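Local coordinates for protein fucose-specific lectin (Aleuria aurantia, PDB 6GKE) that binds L-fucose as a six-bladed beta-propeller lectin, with strongest preference for the alpha-1,6-linked core fucose of glycoproteins, at residues F4-K9 and P259-T264; A116-G121 and I168-I173; N129-Y134 and I144-W149. The protein carries 1 engineered substitution. All blocks are in the same frame, centred on the assembly; numbering follows the deposited sequence. Where two conformers were deposited one is given.

Contact 1 (F4-K9 and P259-T264); sequences FLYTSK and PSLPDT. With EDO (1,2-ethanediol), chain I; EDO (1,2-ethanediol), chain B.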
# COMPACT_ATOMS: atom_id res chain seq x y z
N PHE A 4 -2.29 -0.28 -8.60
CA PHE A 4 -0.88 -0.60 -8.36
C PHE A 4 -0.73 -1.14 -6.93
O PHE A 4 -1.02 -0.44 -5.97
CB PHE A 4 -0.07 0.68 -8.54
CG PHE A 4 1.44 0.60 -8.60
CD1 PHE A 4 2.15 -0.59 -8.67
CD2 PHE A 4 2.15 1.79 -8.63
CE1 PHE A 4 3.54 -0.58 -8.76
CE2 PHE A 4 3.54 1.79 -8.71
CZ PHE A 4 4.23 0.61 -8.79
N LEU A 5 -0.26 -2.39 -6.80
CA LEU A 5 -0.06 -2.98 -5.49
C LEU A 5 1.03 -2.21 -4.74
O LEU A 5 2.15 -2.05 -5.23
CB LEU A 5 0.32 -4.45 -5.67
CG LEU A 5 0.63 -5.23 -4.40
CD1 LEU A 5 -0.63 -5.46 -3.58
CD2 LEU A 5 1.29 -6.56 -4.78
N TYR A 6 0.73 -1.79 -3.52
CA TYR A 6 1.71 -1.08 -2.70
C TYR A 6 2.82 -2.06 -2.31
O TYR A 6 2.53 -3.13 -1.79
CB TYR A 6 1.06 -0.47 -1.45
CG TYR A 6 2.03 0.11 -0.46
CD1 TYR A 6 2.94 1.09 -0.83
CD2 TYR A 6 2.05 -0.33 0.85
CE1 TYR A 6 3.83 1.63 0.08
CE2 TYR A 6 2.92 0.21 1.78
CZ TYR A 6 3.82 1.18 1.39
OH TYR A 6 4.67 1.70 2.33
N THR A 7 4.06 -1.65 -2.57
CA THR A 7 5.30 -2.45 -2.40
C THR A 7 5.42 -3.54 -3.46
O THR A 7 6.26 -4.43 -3.34
CB THR A 7 5.56 -2.98 -0.97
OG1 THR A 7 4.72 -4.08 -0.63
CG2 THR A 7 5.42 -1.89 0.07
N SER A 8 4.67 -3.42 -4.56
CA SER A 8 4.99 -4.16 -5.78
C SER A 8 6.45 -3.91 -6.16
O SER A 8 6.93 -2.78 -6.09
CB SER A 8 4.11 -3.71 -6.91
OG SER A 8 4.43 -4.33 -8.14
N LYS A 9 7.11 -4.94 -6.68
CA LYS A 9 8.35 -4.72 -7.39
C LYS A 9 8.03 -4.14 -8.77
O LYS A 9 6.88 -4.12 -9.21
CB LYS A 9 9.19 -5.99 -7.43
CG LYS A 9 9.84 -6.35 -6.10
CD LYS A 9 8.90 -6.89 -5.04
CE LYS A 9 9.67 -7.54 -3.91
NZ LYS A 9 8.78 -8.06 -2.85
N PRO A 259 10.35 11.59 -2.64
CA PRO A 259 8.99 11.43 -3.16
C PRO A 259 8.41 10.01 -3.15
O PRO A 259 7.23 9.87 -3.43
CB PRO A 259 9.12 11.95 -4.61
CG PRO A 259 10.56 11.69 -4.97
CD PRO A 259 11.32 11.94 -3.69
N SER A 260 9.22 8.99 -2.86
CA SER A 260 8.72 7.62 -2.81
C SER A 260 8.10 7.31 -1.44
O SER A 260 8.41 7.94 -0.44
CB SER A 260 9.80 6.62 -3.11
OG SER A 260 10.83 6.63 -2.12
N LEU A 261 7.23 6.30 -1.42
CA LEU A 261 6.67 5.81 -0.17
C LEU A 261 7.64 4.88 0.54
O LEU A 261 8.54 4.28 -0.07
CB LEU A 261 5.36 5.06 -0.44
CG LEU A 261 4.16 5.92 -0.85
CD1 LEU A 261 3.05 5.04 -1.38
CD2 LEU A 261 3.66 6.78 0.31
N PRO A 262 7.47 4.69 1.87
CA PRO A 262 8.29 3.71 2.59
C PRO A 262 8.21 2.31 1.97
O PRO A 262 7.16 1.90 1.47
CB PRO A 262 7.68 3.73 4.00
CG PRO A 262 7.10 5.12 4.12
CD PRO A 262 6.52 5.39 2.75
N ASP A 263 9.34 1.60 2.01
CA ASP A 263 9.42 0.15 1.75
C ASP A 263 9.13 -0.19 0.29
O ASP A 263 8.84 -1.34 -0.03
CB ASP A 263 8.50 -0.62 2.70
CG ASP A 263 8.85 -0.35 4.14
OD1 ASP A 263 10.03 -0.51 4.50
OD2 ASP A 263 7.95 0.04 4.91
N THR A 264 9.30 0.78 -0.62
CA THR A 264 9.03 0.61 -2.04
C THR A 264 10.33 0.33 -2.81
O THR A 264 11.43 0.42 -2.28
CB THR A 264 8.32 1.85 -2.59
OG1 THR A 264 9.15 2.99 -2.38
CG2 THR A 264 6.95 2.05 -1.97
C1 EDO I . -3.00 -0.12 -2.10
O1 EDO I . -2.80 1.29 -1.93
C2 EDO I . -2.03 -0.95 -2.94
O2 EDO I . -1.80 -2.28 -2.37
C1 EDO B . -0.05 -3.65 -0.25
O1 EDO B . 1.07 -3.42 0.60
C2 EDO B . -1.47 -3.39 0.25
O2 EDO B . -2.33 -2.82 -0.80
O HOH W 1 5.32 -0.24 4.29
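Y6 reaches across to L261, P262 and T264, joining two type II beta turns, L5 to S8 and L261 to T264, between the first and last repeats of the six-bladed beta-propeller. With CG anti to the backbone N (chi1 172°), the ring is carried toward the 261-264 turn. CB lies 3.5 Å from C2 of one ethanediol, probably a crystallisation additive. CD2 meets O1 of a second ethanediol, which donates a hydrogen bond to Y6 O. On the other flank, CE1 touches L261 CD1 and T264 CG2, both at 3.8 Å, the threonine crossing the ring at about a right angle. T7 CG2 sits over the centre of one ring face, 3.5 Å above the plane, and also reaches D263 O. At the tip, OH lies 2.6 Å from P262 O, a weak hydrogen bond and not a settled one, since the single proton could serve a different acceptor. Y6 also stacks on Y6 of the second subunit, which places the turn at the dimer interface, while Q281 binds L5 O and T7 N. A water bridges the two turns, 2.8 Å from Y6 OH and donating to D263 OD2 at 2.7 Å.

Contact 2 (A116-G121 and I168-I173); sequences AALQWG and IGATAI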
# COMPACT_ATOMS: atom_id res chain seq x y z
N ALA A 116 17.13 -10.05 -10.53
CA ALA A 116 17.70 -9.19 -11.55
C ALA A 116 17.96 -10.04 -12.78
O ALA A 116 18.11 -11.26 -12.69
CB ALA A 116 18.97 -8.54 -11.06
N ALA A 117 18.04 -9.39 -13.94
CA ALA A 117 18.35 -10.09 -15.16
C ALA A 117 19.13 -9.18 -16.09
O ALA A 117 18.99 -7.96 -16.05
CB ALA A 117 17.09 -10.61 -15.83
N LEU A 118 19.94 -9.81 -16.94
CA LEU A 118 20.63 -9.11 -18.01
C LEU A 118 20.59 -9.97 -19.27
O LEU A 118 20.28 -11.16 -19.23
CB LEU A 118 22.06 -8.76 -17.60
CG LEU A 118 23.00 -9.91 -17.24
CD1 LEU A 118 23.48 -10.69 -18.46
CD2 LEU A 118 24.20 -9.39 -16.46
N GLN A 119 20.91 -9.34 -20.40
CA GLN A 119 20.97 -10.02 -21.67
C GLN A 119 22.03 -9.34 -22.53
O GLN A 119 22.19 -8.13 -22.48
CB GLN A 119 19.60 -9.97 -22.35
CG GLN A 119 19.48 -10.79 -23.63
CD GLN A 119 20.07 -10.21 -24.89
OE1 GLN A 119 20.49 -10.96 -25.77
NE2 GLN A 119 20.08 -8.89 -25.02
N TRP A 120 22.72 -10.14 -23.34
CA TRP A 120 23.55 -9.57 -24.41
C TRP A 120 23.54 -10.49 -25.62
O TRP A 120 23.40 -11.70 -25.51
CB TRP A 120 25.01 -9.32 -23.96
CG TRP A 120 25.87 -10.53 -24.12
CD1 TRP A 120 26.58 -10.88 -25.23
CD2 TRP A 120 26.05 -11.60 -23.18
NE1 TRP A 120 27.19 -12.09 -25.05
CE2 TRP A 120 26.89 -12.55 -23.80
CE3 TRP A 120 25.60 -11.84 -21.87
CZ2 TRP A 120 27.29 -13.72 -23.16
CZ3 TRP A 120 26.00 -13.00 -21.24
CH2 TRP A 120 26.83 -13.93 -21.88
N GLY A 121 23.74 -9.87 -26.78
CA GLY A 121 24.04 -10.58 -28.01
C GLY A 121 22.84 -10.79 -28.92
O GLY A 121 23.01 -10.92 -30.13
N ILE A 168 19.42 -6.37 -6.02
CA ILE A 168 20.38 -6.89 -7.00
C ILE A 168 20.24 -6.05 -8.27
O ILE A 168 19.14 -5.94 -8.80
CB ILE A 168 20.17 -8.38 -7.32
CG1 ILE A 168 20.01 -9.25 -6.07
CG2 ILE A 168 21.30 -8.88 -8.21
CD1 ILE A 168 19.56 -10.67 -6.36
N GLY A 169 21.36 -5.49 -8.74
CA GLY A 169 21.45 -4.87 -10.04
C GLY A 169 22.31 -5.72 -10.95
O GLY A 169 23.29 -6.30 -10.49
N ALA A 170 21.94 -5.82 -12.23
CA ALA A 170 22.69 -6.67 -13.16
C ALA A 170 22.74 -6.00 -14.53
O ALA A 170 21.71 -5.66 -15.09
CB ALA A 170 22.05 -8.04 -13.26
N THR A 171 23.94 -5.85 -15.08
CA THR A 171 24.06 -5.23 -16.39
C THR A 171 25.19 -5.90 -17.18
O THR A 171 26.23 -6.26 -16.63
CB THR A 171 24.22 -3.71 -16.25
OG1 THR A 171 24.19 -3.10 -17.54
CG2 THR A 171 25.49 -3.30 -15.54
N ALA A 172 24.96 -6.06 -18.49
CA ALA A 172 25.98 -6.51 -19.43
C ALA A 172 26.67 -5.27 -19.99
O ALA A 172 26.10 -4.57 -20.82
CB ALA A 172 25.38 -7.36 -20.52
N ILE A 173 27.88 -5.00 -19.51
CA ILE A 173 28.59 -3.76 -19.86
C ILE A 173 29.27 -3.87 -21.23
O ILE A 173 29.76 -2.88 -21.75
CB ILE A 173 29.60 -3.37 -18.76
CG1 ILE A 173 30.78 -4.35 -18.66
CG2 ILE A 173 28.88 -3.20 -17.42
CD1 ILE A 173 31.93 -3.81 -17.82
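A116, L118 and W120 present their side chains to A170 and A172 across a seam of apolar contacts. The methyl of A116 rests against two residues of 168-173: its CB lies 3.7 Å from I168 CG2 and 3.8 Å from A170 CB. L118 comes next. With chi1 at 60° its branch point is turned so that CD2 lies over the backbone of T171, 4.1 Å from A170 CB, and CD1 is more loosely near A172 CB. W120 contributes its stem, CB meeting A172 CB at 4.0 Å, while the indole leads away toward R131 and a bound fucose.

Side chain against backbone makes up the second kind of contact. A116 CB rests 3.4 Å from I168 O, L118 CD2 packs 3.7 Å from T171 C, and A172 CB approaches Q119 O from the other strand.

The two strands run nearly parallel, 5° apart with axes 5.6 Å from each other, yet no hydrogen bond joins them. They are the first strands of two successive four-stranded blades of the beta-propeller, and their alanines are consistent with the close approach of the inner strands around the propeller axis.

Backbone hydrogen bonds of both strands run within their own blades. Strand 116-120 bonds to the second strand of its blade, and G169 and T171 pair with Y181 and R179. Q119 and T171, whose CB atoms point away from the facing strand, find side-chain partners outside this seam: Q119 OE1 accepts from G122 N, and T171 OG1 bonds S218 OG on the first strand of the following blade. L178, on the second strand of the neighbouring blade, packs against both L118 and W120.

Contact 3 (N129-Y134 and I144-W149); sequences NIRVYY and IHEYVW. With FUC (alpha-L-fucopyranose), chain E; FUC (alpha-L-fucopyranose), chain C; NDG (2-acetamido-2-deoxy-alpha-D-glucopyranose), chain D.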
# COMPACT_ATOMS: atom_id res chain seq x y z
N ASN A 129 21.71 -14.14 -25.00
CA ASN A 129 22.34 -14.72 -23.83
C ASN A 129 21.73 -14.04 -22.61
O ASN A 129 21.90 -12.83 -22.47
CB ASN A 129 23.86 -14.51 -23.83
CG ASN A 129 24.51 -15.10 -25.05
OD1 ASN A 129 24.86 -16.28 -25.06
ND2 ASN A 129 24.66 -14.30 -26.09
N ILE A 130 21.00 -14.80 -21.80
CA ILE A 130 20.28 -14.25 -20.65
C ILE A 130 20.91 -14.78 -19.37
O ILE A 130 21.30 -15.95 -19.31
CB ILE A 130 18.77 -14.60 -20.70
CG1 ILE A 130 18.13 -14.19 -22.03
CG2 ILE A 130 18.03 -13.98 -19.52
CD1 ILE A 130 16.77 -14.80 -22.26
N ARG A 131 20.98 -13.93 -18.35
CA ARG A 131 21.39 -14.36 -17.02
C ARG A 131 20.38 -13.80 -16.02
O ARG A 131 20.03 -12.62 -16.11
CB ARG A 131 22.80 -13.88 -16.68
CG ARG A 131 23.87 -14.29 -17.69
CD ARG A 131 24.15 -15.78 -17.67
NE ARG A 131 25.23 -16.19 -18.57
CZ ARG A 131 25.09 -16.61 -19.82
NH1 ARG A 131 23.92 -16.53 -20.44
NH2 ARG A 131 26.13 -17.12 -20.47
N VAL A 132 19.92 -14.65 -15.10
CA VAL A 132 18.95 -14.29 -14.08
C VAL A 132 19.58 -14.54 -12.71
O VAL A 132 20.17 -15.59 -12.49
CB VAL A 132 17.65 -15.09 -14.25
CG1 VAL A 132 16.63 -14.71 -13.18
CG2 VAL A 132 17.05 -14.92 -15.63
N TYR A 133 19.45 -13.56 -11.82
CA TYR A 133 20.06 -13.58 -10.49
C TYR A 133 18.97 -13.59 -9.43
O TYR A 133 17.99 -12.84 -9.52
CB TYR A 133 21.02 -12.40 -10.33
CG TYR A 133 22.11 -12.44 -11.37
CD1 TYR A 133 23.27 -13.17 -11.17
CD2 TYR A 133 21.92 -11.86 -12.61
CE1 TYR A 133 24.23 -13.30 -12.16
CE2 TYR A 133 22.87 -11.98 -13.62
CZ TYR A 133 24.02 -12.71 -13.39
OH TYR A 133 24.93 -12.83 -14.41
N TYR A 134 19.16 -14.44 -8.42
CA TYR A 134 18.16 -14.71 -7.41
C TYR A 134 18.87 -15.23 -6.16
O TYR A 134 20.05 -15.55 -6.19
CB TYR A 134 17.14 -15.74 -7.90
CG TYR A 134 17.73 -17.11 -8.14
CD1 TYR A 134 18.44 -17.40 -9.29
CD2 TYR A 134 17.61 -18.11 -7.20
CE1 TYR A 134 19.02 -18.65 -9.50
CE2 TYR A 134 18.18 -19.36 -7.39
CZ TYR A 134 18.88 -19.64 -8.54
OH TYR A 134 19.46 -20.86 -8.74
N ILE A 144 24.15 -14.95 -3.79
CA ILE A 144 23.41 -14.74 -5.02
C ILE A 144 23.72 -15.91 -5.96
O ILE A 144 24.86 -16.32 -6.09
CB ILE A 144 23.75 -13.38 -5.63
CG1 ILE A 144 23.20 -12.25 -4.75
CG2 ILE A 144 23.26 -13.28 -7.07
CD1 ILE A 144 23.83 -10.92 -5.03
N HIS A 145 22.66 -16.42 -6.58
CA HIS A 145 22.74 -17.50 -7.54
C HIS A 145 22.35 -16.99 -8.92
O HIS A 145 21.58 -16.04 -9.04
CB HIS A 145 21.83 -18.65 -7.12
CG HIS A 145 22.26 -19.29 -5.85
ND1 HIS A 145 23.03 -20.45 -5.83
CD2 HIS A 145 22.08 -18.94 -4.56
CE1 HIS A 145 23.27 -20.78 -4.58
NE2 HIS A 145 22.70 -19.87 -3.78
N GLU A 146 22.84 -17.68 -9.95
CA GLU A 146 22.65 -17.30 -11.34
C GLU A 146 22.06 -18.48 -12.11
O GLU A 146 22.53 -19.61 -11.96
CB GLU A 146 24.02 -16.92 -11.92
CG GLU A 146 24.03 -16.54 -13.38
CD GLU A 146 25.43 -16.46 -13.95
OE1 GLU A 146 26.16 -17.47 -13.78
OE2 GLU A 146 25.80 -15.42 -14.54
N TYR A 147 21.06 -18.20 -12.96
CA TYR A 147 20.58 -19.16 -13.96
C TYR A 147 20.91 -18.58 -15.34
O TYR A 147 20.86 -17.37 -15.55
CB TYR A 147 19.11 -19.56 -13.75
CG TYR A 147 18.98 -21.05 -13.61
CD1 TYR A 147 19.34 -21.67 -12.43
CD2 TYR A 147 18.64 -21.87 -14.68
CE1 TYR A 147 19.36 -23.05 -12.30
CE2 TYR A 147 18.66 -23.25 -14.58
CZ TYR A 147 19.03 -23.85 -13.39
OH TYR A 147 19.08 -25.21 -13.26
N VAL A 148 21.25 -19.48 -16.26
CA VAL A 148 21.93 -19.16 -17.50
C VAL A 148 21.11 -19.67 -18.69
O VAL A 148 20.80 -20.85 -18.74
CB VAL A 148 23.31 -19.86 -17.51
CG1 VAL A 148 24.02 -19.77 -18.85
CG2 VAL A 148 24.20 -19.34 -16.39
N TRP A 149 20.83 -18.79 -19.66
CA TRP A 149 20.32 -19.20 -20.97
C TRP A 149 21.32 -18.78 -22.04
O TRP A 149 21.43 -17.59 -22.34
CB TRP A 149 18.97 -18.57 -21.34
CG TRP A 149 18.58 -18.88 -22.75
CD1 TRP A 149 19.00 -18.29 -23.92
CD2 TRP A 149 17.70 -19.95 -23.15
NE1 TRP A 149 18.43 -18.91 -25.00
CE2 TRP A 149 17.62 -19.93 -24.56
CE3 TRP A 149 16.96 -20.90 -22.45
CZ2 TRP A 149 16.84 -20.83 -25.27
CZ3 TRP A 149 16.19 -21.79 -23.15
CH2 TRP A 149 16.12 -21.75 -24.54
C1 FUC E . 28.54 -18.85 -18.15
C2 FUC E . 28.18 -18.85 -16.67
C3 FUC E . 28.97 -17.74 -15.96
C4 FUC E . 28.72 -16.39 -16.65
C5 FUC E . 29.17 -16.53 -18.10
C6 FUC E . 29.02 -15.24 -18.88
O1 FUC E . 29.88 -19.32 -18.27
O2 FUC E . 28.45 -20.15 -16.10
O3 FUC E . 28.65 -17.69 -14.57
O4 FUC E . 27.33 -16.04 -16.66
O5 FUC E . 28.39 -17.55 -18.74
C1 FUC C . 12.15 -18.92 -25.13
C2 FUC C . 11.84 -19.18 -23.66
C3 FUC C . 13.11 -19.53 -22.90
C4 FUC C . 14.13 -18.41 -23.10
C5 FUC C . 14.41 -18.27 -24.59
C6 FUC C . 15.43 -17.19 -24.91
O2 FUC C . 10.90 -20.26 -23.56
O3 FUC C . 12.81 -19.77 -21.52
O4 FUC C . 13.64 -17.15 -22.63
O5 FUC C . 13.18 -17.94 -25.27
C1 NDG D . 14.50 -23.47 -27.51
C2 NDG D . 13.31 -24.39 -27.22
C3 NDG D . 12.06 -23.85 -27.91
C4 NDG D . 11.83 -22.40 -27.50
C5 NDG D . 13.07 -21.53 -27.70
C6 NDG D . 12.88 -20.14 -27.12
C7 NDG D . 13.74 -26.77 -26.79
C8 NDG D . 14.00 -28.12 -27.41
O5 NDG D . 14.20 -22.15 -27.08
O3 NDG D . 10.94 -24.64 -27.54
O4 NDG D . 10.74 -21.84 -28.25
O6 NDG D . 12.57 -20.15 -25.71
O7 NDG D . 13.70 -26.64 -25.57
N2 NDG D . 13.57 -25.76 -27.65
O1 NDG D . 14.78 -23.47 -28.92
O HOH W 2 21.91 -21.32 -9.89
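R131 and E146 lie with Y133 and V148 on the buried, sugar-binding face of an antiparallel pair of strands; R131 CD touches E146 OE2 at 3.6 Å, and both side chains grip O4 of a bound fucose. The arginine bends at chi2 (-69°), bringing its guanidinium beneath V148 CG1, which sits over the group's centre 3.5 Å above the plane. R131 NE donates to fucose O4 at 2.8 Å and NH2 to ring oxygen O5 at 2.9 Å, while NH1 bonds I130 O and S150 OG. E146 runs extended alongside Y133, its carboxylate turned 82° from the guanidinium. OE1 accepts from fucose O3 at 2.6 Å; OE2 accepts from fucose O4 and, weakly, from Y133 OH, both at 2.7 Å. A157 N holds OE1 as well, so both carboxylate oxygens have two partners.

The face carrying I130, V132, Y134, H145, Y147 and W149 is the more solvent-accessible: H145 and Y147 are partly exposed, and a water links Y134 OH to E146 O. Packing is nonetheless close where H145 CB makes a CH-pi contact over the Y134 ring, 3.7 Å from its centroid, though the rings are so far offset that the imidazole hardly stacks. At the end of this face, I130 CD1 and the W149 ring meet a second fucose, C5 lying 3.5 Å above the indole plane.

Six backbone hydrogen bonds fix the register from I130–W149 to Y134–H145. This is the middle hairpin of a propeller blade, whose two faces serve fucose sites in the clefts toward its two neighbouring blades.

How the contacts relate
Contact 3 and the 116-121 segment of contact 2 belong to one blade, 168-173 to the next. The two contact centres are 9 Å apart, and strand 116-120 pairs directly with 129-134 through A116 O to Y133 N (2.8 Å) and L118 N to R131 O (2.9 Å). W120 CH2 packs 3.6 Å from R131 NH2, so the interblade seam of contact 2 borders the fucose held in contact 3; W199 from the next blade also binds that sugar. Contact 1 lies on the opposite side of the chain's centre, about 23 Å from contact 2 and 26 Å from contact 3, centre to centre. Its segments enclose both others along the chain, away from the annotated fucose sites.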